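Local coordinates for hypothetical protein (Neisseria meningitidis Z2491, PDB 2F46), which probably acts as a nonclassical, eukaryotic-like phosphatase that hydrolyses phosphate esters, at residues 61-64 and 65-69; 29-32 and 33-36; 90-93 and 94-97. All blocks are in the same frame, centred on the assembly; numbering follows the deposited sequence. Where two conformers were deposited one is given.

Contact 1: 61-64 and 65-69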
loop_
_atom_site.group_PDB
_atom_site.type_symbol
_atom_site.label_atom_id
_atom_site.label_comp_id
_atom_site.label_asym_id
_atom_site.label_seq_id
_atom_site.Cartn_x
_atom_site.Cartn_y
_atom_site.Cartn_z
ATOM N N PHE A 61 12.693 6.071 -2.571
ATOM C CA PHE A 61 12.013 6.103 -1.276
ATOM C C PHE A 61 12.709 7.035 -0.295
ATOM O O PHE A 61 12.035 7.747 0.456
ATOM C CB PHE A 61 11.829 4.726 -0.626
ATOM C CG PHE A 61 11.015 4.776 0.644
ATOM C CD1 PHE A 61 9.706 5.215 0.618
ATOM C CD2 PHE A 61 11.564 4.410 1.872
ATOM C CE1 PHE A 61 8.931 5.278 1.799
ATOM C CE2 PHE A 61 10.802 4.461 3.041
ATOM C CZ PHE A 61 9.487 4.903 3.000
ATOM N N ALA A 62 14.044 7.087 -0.305
ATOM C CA ALA A 62 14.766 7.945 0.621
ATOM C C ALA A 62 14.367 9.412 0.442
ATOM O O ALA A 62 14.310 10.190 1.422
ATOM C CB ALA A 62 16.239 7.780 0.409
ATOM N N GLN A 63 14.071 9.812 -0.768
ATOM C CA GLN A 63 13.705 11.185 -1.042
ATOM C C GLN A 63 12.236 11.457 -0.663
ATOM O O GLN A 63 11.887 12.526 -0.179
ATOM C CB GLN A 63 13.948 11.533 -2.518
ATOM C CG GLN A 63 13.627 13.001 -2.901
ATOM C CD GLN A 63 14.334 13.975 -1.979
ATOM O OE1 GLN A 63 15.507 13.792 -1.662
ATOM N NE2 GLN A 63 13.616 14.993 -1.511
ATOM N N ILE A 64 11.364 10.479 -0.873
ATOM C CA ILE A 64 9.998 10.562 -0.379
ATOM C C ILE A 64 10.024 10.719 1.135
ATOM O O ILE A 64 9.286 11.568 1.679
ATOM C CB ILE A 64 9.174 9.315 -0.820
ATOM C CG1 ILE A 64 8.945 9.308 -2.335
ATOM C CG2 ILE A 64 7.824 9.236 -0.101
ATOM C CD1 ILE A 64 8.172 10.486 -2.871
ATOM N N LYS A 65 10.831 9.921 1.826
ATOM C CA LYS A 65 11.000 10.045 3.252
ATOM C C LYS A 65 11.439 11.453 3.653
ATOM O O LYS A 65 10.880 12.053 4.575
ATOM C CB LYS A 65 11.947 8.959 3.800
ATOM C CG LYS A 65 12.226 9.042 5.295
ATOM C CD LYS A 65 12.949 7.823 5.783
ATOM C CE LYS A 65 13.298 7.944 7.255
ATOM N NZ LYS A 65 13.946 6.671 7.713
ATOM N N GLN A 66 12.443 12.002 2.983
ATOM C CA GLN A 66 12.885 13.386 3.281
ATOM C C GLN A 66 11.777 14.401 3.158
ATOM O O GLN A 66 11.643 15.292 4.018
ATOM C CB GLN A 66 13.976 13.805 2.307
ATOM C CG GLN A 66 15.344 13.376 2.664
ATOM C CD GLN A 66 16.404 14.225 1.939
ATOM O OE1 GLN A 66 16.781 13.939 0.797
ATOM N NE2 GLN A 66 16.879 15.263 2.611
ATOM N N TRP A 67 10.995 14.318 2.096
ATOM C CA TRP A 67 9.925 15.286 1.851
ATOM C C TRP A 67 8.828 15.108 2.887
ATOM O O TRP A 67 8.317 16.092 3.443
ATOM C CB TRP A 67 9.334 15.137 0.446
ATOM C CG TRP A 67 10.201 15.597 -0.679
ATOM C CD1 TRP A 67 11.101 16.626 -0.658
ATOM C CD2 TRP A 67 10.195 15.099 -2.028
ATOM N NE1 TRP A 67 11.674 16.776 -1.892
ATOM C CE2 TRP A 67 11.122 15.873 -2.762
ATOM C CE3 TRP A 67 9.479 14.096 -2.691
ATOM C CZ2 TRP A 67 11.402 15.632 -4.113
ATOM C CZ3 TRP A 67 9.751 13.862 -4.038
ATOM C CH2 TRP A 67 10.713 14.625 -4.732
ATOM N N LEU A 68 8.490 13.868 3.213
ATOM C CA LEU A 68 7.313 13.625 4.046
ATOM C C LEU A 68 7.545 13.650 5.566
ATOM O O LEU A 68 6.583 13.738 6.327
ATOM C CB LEU A 68 6.579 12.352 3.598
ATOM C CG LEU A 68 6.097 12.346 2.170
ATOM C CD1 LEU A 68 5.337 11.053 1.894
ATOM C CD2 LEU A 68 5.218 13.542 1.870
ATOM N N GLU A 69 8.787 13.596 6.012
ATOM C CA GLU A 69 9.098 13.805 7.425
ATOM C C GLU A 69 8.680 15.218 7.859
ATOM O O GLU A 69 8.452 15.467 9.032
ATOM C CB GLU A 69 10.591 13.636 7.688
ATOM C CG GLU A 69 11.032 12.194 7.775
ATOM C CD GLU A 69 12.538 12.050 7.812
ATOM O OE1 GLU A 69 13.238 12.967 7.328
ATOM O OE2 GLU A 69 13.017 11.018 8.324
#
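The backbone carbonyls of Phe61, Ala62, Gln63 and Ile64 accept in turn from the amides of Lys65, Gln66, Trp67 and Leu68, the unbroken i to i+4 ladder of helix 61-68; its straightest rung, Lys65 N to Phe61 O, spans 2.8 Å at 171°. Among the side chains, Gln63 and Trp67, one turn apart, meet first. With CG anti to the backbone N (chi1 -178°), Gln63 carries that carbon over one face of the indole, 3.7 Å from the centroid of the six-membered ring of Trp67 and 14° off its normal: a CH-pi contact. Ile64 reaches the same indole differently, its CD1 lying near the ring plane at the edge, 3.8 Å from Trp67 CE3. Its other branch serves the next residue along this side of the helix: Ile64 CG2 lies 3.7 Å from Leu68 CD1, the two chains side by side and pointing the same way. Phe61 and Leu68 continue this apolar side onto Ile46 and Phe76 of the flanking parallel strands. The chemistry is thus mainly dispersive: aliphatic carbons clasp the indole over a face and at its edge, while the sound polar tie of Ile64 across the contact is the helical bond from Leu68 N to its carbonyl.

Contact 2: 29-32 and 33-36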
loop_
_atom_site.group_PDB
_atom_site.type_symbol
_atom_site.label_atom_id
_atom_site.label_comp_id
_atom_site.label_asym_id
_atom_site.label_seq_id
_atom_site.Cartn_x
_atom_site.Cartn_y
_atom_site.Cartn_z
ATOM N N GLN A 29 2.076 6.266 -7.048
ATOM C CA GLN A 29 3.370 6.832 -6.671
ATOM C C GLN A 29 3.282 8.223 -6.069
ATOM O O GLN A 29 2.693 9.130 -6.679
ATOM C CB GLN A 29 4.278 6.886 -7.889
ATOM C CG GLN A 29 5.597 7.521 -7.686
ATOM C CD GLN A 29 6.490 6.745 -6.758
ATOM O OE1 GLN A 29 6.648 5.514 -6.926
ATOM N NE2 GLN A 29 7.101 7.427 -5.778
ATOM N N LEU A 30 3.862 8.381 -4.906
ATOM C CA LEU A 30 3.878 9.661 -4.227
ATOM C C LEU A 30 4.897 10.591 -4.854
ATOM O O LEU A 30 5.929 10.161 -5.393
ATOM C CB LEU A 30 4.189 9.521 -2.740
ATOM C CG LEU A 30 3.150 8.720 -1.980
ATOM C CD1 LEU A 30 3.526 8.650 -0.514
ATOM C CD2 LEU A 30 1.748 9.186 -2.172
ATOM N N THR A 31 4.579 11.882 -4.751
ATOM C CA THR A 31 5.451 12.954 -5.228
ATOM C C THR A 31 5.550 13.992 -4.114
ATOM O O THR A 31 4.793 13.954 -3.156
ATOM C CB THR A 31 4.864 13.635 -6.441
ATOM O OG1 THR A 31 3.648 14.280 -6.054
ATOM C CG2 THR A 31 4.578 12.610 -7.527
ATOM N N LYS A 32 6.474 14.939 -4.253
ATOM C CA LYS A 32 6.609 16.026 -3.275
ATOM C C LYS A 32 5.302 16.783 -3.074
ATOM O O LYS A 32 4.977 17.201 -1.969
ATOM C CB LYS A 32 7.659 17.013 -3.762
ATOM C CG LYS A 32 7.997 18.067 -2.771
ATOM C CD LYS A 32 9.112 18.941 -3.311
ATOM C CE LYS A 32 9.548 19.922 -2.263
ATOM N NZ LYS A 32 10.763 20.657 -2.714
ATOM N N ALA A 33 4.553 16.940 -4.161
ATOM C CA ALA A 33 3.299 17.638 -4.145
ATOM C C ALA A 33 2.247 16.996 -3.261
ATOM O O ALA A 33 1.269 17.642 -2.939
ATOM C CB ALA A 33 2.766 17.779 -5.557
ATOM N N ASP A 34 2.440 15.723 -2.871
ATOM C CA ASP A 34 1.475 15.039 -2.007
ATOM C C ASP A 34 1.582 15.369 -0.528
ATOM O O ASP A 34 0.710 14.960 0.242
ATOM C CB ASP A 34 1.597 13.511 -2.179
ATOM C CG ASP A 34 1.089 13.056 -3.504
ATOM O OD1 ASP A 34 -0.060 13.397 -3.877
ATOM O OD2 ASP A 34 1.830 12.348 -4.207
ATOM N N ALA A 35 2.619 16.107 -0.133
ATOM C CA ALA A 35 2.837 16.445 1.272
ATOM C C ALA A 35 1.635 17.111 1.930
ATOM O O ALA A 35 1.259 16.753 3.049
ATOM C CB ALA A 35 4.046 17.311 1.423
ATOM N N GLU A 36 1.030 18.093 1.255
ATOM C CA GLU A 36 -0.122 18.795 1.832
ATOM C C GLU A 36 -1.248 17.857 2.200
ATOM O O GLU A 36 -1.777 17.922 3.302
ATOM C CB GLU A 36 -0.673 19.859 0.876
ATOM C CG GLU A 36 -0.247 21.279 1.211
HETATM O O HOH W 1 0.479 10.652 -6.062
#
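Asp34 OD2 is gripped by three donors: the backbone N of Thr31, the hydroxyl of Thr31 and a water. The hydrogen bond from the Thr31 amide is the shortest of the three, Thr31 N to Asp34 OD2 at 2.8 Å and 157°, arriving on the anti side of the carboxylate. Thr31 OG1 approaches the same oxygen from above the carboxylate plane, at 3.2 Å. It can do so because chi1 of 65° sets the hydroxyl between the backbone N and the carbonyl carbon. The water gives one hydrogen to Asp34 OD2 at 2.9 Å and the other to Gln29 O at 2.8 Å, tying the loop to the turn. Asp34 also donates backward, its N to Thr31 O at 3.0 Å, so that the two residues are linked in both directions around a tight turn; the carboxylate reaching back to an amide three residues earlier recalls one half of a capping box. A second such step, Ala35 N to Lys32 O at 3.2 Å, winds the chain into helix 35-41. Leu30 CD2 lies 3.8 Å from Asp34 OD2, the two side chains crossing at about a right angle. Gln29 OE1 is hydrogen-bonded to Arg50 NH1. Leu30 packs on Leu106 and Tyr108 of strand 105-108 and, with Lys32 and Ala35, on Ile64, Trp67 and Leu68 of helix 61-68.

Contact 3: 90-93 and 94-97; sequences DVET and FRQL
Glu92 and Arg95, three residues apart on helix 88-99, form the ionic part of this contact. Arg95 NH1 donates to Glu92 OE1 at 2.6 Å and 161°, a salt bridge through one oxygen and one nitrogen. The carboxylate is met on its syn side and the oxygen lies in the guanidinium plane, yet the two flat groups are turned 84° to each other, so they do not form a coplanar two-pronged pair. The bent glutamate, with chi1 -63° and its chain folded again at chi2, runs alongside the extended arginine in the same direction, and Glu92 OE1 also comes within 3.1 Å of Arg95 CD. The other oxygen, OE2, makes a salt bridge to Arg122 of helix 113-125.

Backbone bonds make up the second kind: Phe94, Arg95, Gln96 and Leu97 donate to the carbonyls of Asp90, Val91, Glu92 and Thr93, the regular i to i+4 pattern of a helix. Asp90 O accepts from Gln79 NE2 as well.

The apolar part is modest. Thr93 CG2 lies beside Leu97 CD1 at 4.1 Å, while the hydroxyl of Thr93 turns back to His89 O. The Phe94 ring packs against Leu118 of helix 113-125 and Ile47 of strand 45-48. Shared between two arginines, the Glu92 carboxylate would offset their charges where they come close, and would probably remain ionised.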
loop_
_atom_site.group_PDB
_atom_site.type_symbol
_atom_site.label_atom_id
_atom_site.label_comp_id
_atom_site.label_asym_id
_atom_site.label_seq_id
_atom_site.Cartn_x
_atom_site.Cartn_y
_atom_site.Cartn_z
ATOM N N ASP A 90 5.998 -11.912 2.178
ATOM C CA ASP A 90 5.624 -10.497 1.920
ATOM C C ASP A 90 4.294 -10.114 2.553
ATOM O O ASP A 90 4.149 -9.037 3.158
ATOM C CB ASP A 90 5.608 -10.251 0.411
ATOM C CG ASP A 90 6.908 -10.627 -0.255
ATOM O OD1 ASP A 90 7.974 -10.093 0.119
ATOM O OD2 ASP A 90 6.849 -11.467 -1.165
ATOM N N VAL A 91 3.296 -10.967 2.400
ATOM C CA VAL A 91 1.988 -10.705 2.927
ATOM C C VAL A 91 2.018 -10.533 4.457
ATOM O O VAL A 91 1.442 -9.605 5.027
ATOM C CB VAL A 91 1.014 -11.870 2.551
ATOM C CG1 VAL A 91 -0.324 -11.709 3.217
ATOM C CG2 VAL A 91 0.874 -11.893 0.986
ATOM N N GLU A 92 2.667 -11.460 5.143
ATOM C CA GLU A 92 2.707 -11.343 6.604
ATOM C C GLU A 92 3.641 -10.200 7.058
ATOM O O GLU A 92 3.355 -9.573 8.063
ATOM C CB GLU A 92 3.039 -12.687 7.241
ATOM C CG GLU A 92 1.992 -13.731 6.976
ATOM C CD GLU A 92 0.649 -13.352 7.516
ATOM O OE1 GLU A 92 0.558 -13.103 8.717
ATOM O OE2 GLU A 92 -0.318 -13.281 6.763
ATOM N N THR A 93 4.704 -9.888 6.319
ATOM C CA THR A 93 5.492 -8.690 6.651
ATOM C C THR A 93 4.645 -7.400 6.559
ATOM O O THR A 93 4.689 -6.558 7.449
ATOM C CB THR A 93 6.722 -8.572 5.793
ATOM O OG1 THR A 93 7.684 -9.589 6.167
ATOM C CG2 THR A 93 7.392 -7.214 5.923
ATOM N N PHE A 94 3.790 -7.302 5.543
ATOM C CA PHE A 94 2.912 -6.119 5.439
ATOM C C PHE A 94 1.947 -6.070 6.613
ATOM O O PHE A 94 1.749 -5.048 7.240
ATOM C CB PHE A 94 2.192 -6.215 4.093
ATOM C CG PHE A 94 1.394 -4.980 3.703
ATOM C CD1 PHE A 94 2.010 -3.848 3.230
ATOM C CD2 PHE A 94 -0.001 -5.028 3.771
ATOM C CE1 PHE A 94 1.245 -2.755 2.829
ATOM C CE2 PHE A 94 -0.756 -3.930 3.367
ATOM C CZ PHE A 94 -0.123 -2.803 2.923
ATOM N N ARG A 95 1.339 -7.223 6.920
ATOM C CA ARG A 95 0.432 -7.320 8.056
ATOM C C ARG A 95 1.089 -6.860 9.360
ATOM O O ARG A 95 0.495 -6.115 10.122
ATOM C CB ARG A 95 -0.029 -8.764 8.199
ATOM C CG ARG A 95 -0.907 -9.015 9.365
ATOM C CD ARG A 95 -0.822 -10.451 9.691
ATOM N NE ARG A 95 -1.887 -10.833 10.588
ATOM C CZ ARG A 95 -2.104 -12.086 10.982
ATOM N NH1 ARG A 95 -1.346 -13.081 10.533
ATOM N NH2 ARG A 95 -3.103 -12.341 11.815
ATOM N N GLN A 96 2.311 -7.310 9.587
ATOM C CA GLN A 96 3.060 -6.958 10.789
ATOM C C GLN A 96 3.428 -5.493 10.828
ATOM O O GLN A 96 3.307 -4.849 11.890
ATOM C CB GLN A 96 4.333 -7.793 10.914
ATOM C CG GLN A 96 4.071 -9.258 11.228
ATOM C CD GLN A 96 5.355 -10.056 11.562
ATOM O OE1 GLN A 96 6.273 -9.528 12.216
ATOM N NE2 GLN A 96 5.401 -11.334 11.152
ATOM N N LEU A 97 3.877 -4.941 9.700
ATOM C CA LEU A 97 4.225 -3.524 9.669
ATOM C C LEU A 97 3.023 -2.688 10.033
ATOM O O LEU A 97 3.142 -1.780 10.863
ATOM C CB LEU A 97 4.741 -3.113 8.294
ATOM C CG LEU A 97 6.113 -3.622 7.903
ATOM C CD1 LEU A 97 6.367 -3.313 6.416
ATOM C CD2 LEU A 97 7.201 -3.052 8.793
#

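In the fold
All three are short-range contacts around the central sheet. Contacts 1 and 3 each lie within one helix and are partly buried, whereas contact 2 is a surface contact in the loop that enters helix 35-41. Contacts 1 and 2 are neighbours, with centres 10 Å apart: Trp67 CZ3 packs 3.5 Å from Lys32 N, and Leu68 also meets Ala35. Contact 3 touches neither, its centre about 24 Å from that of contact 2, on the opposite side of the chain's centre. Carbon-rich contact 1 belongs to a beta-alpha-beta unit, water and carboxylate bonds shape contact 2, and contact 3 adds an ionic link toward helix 113-125.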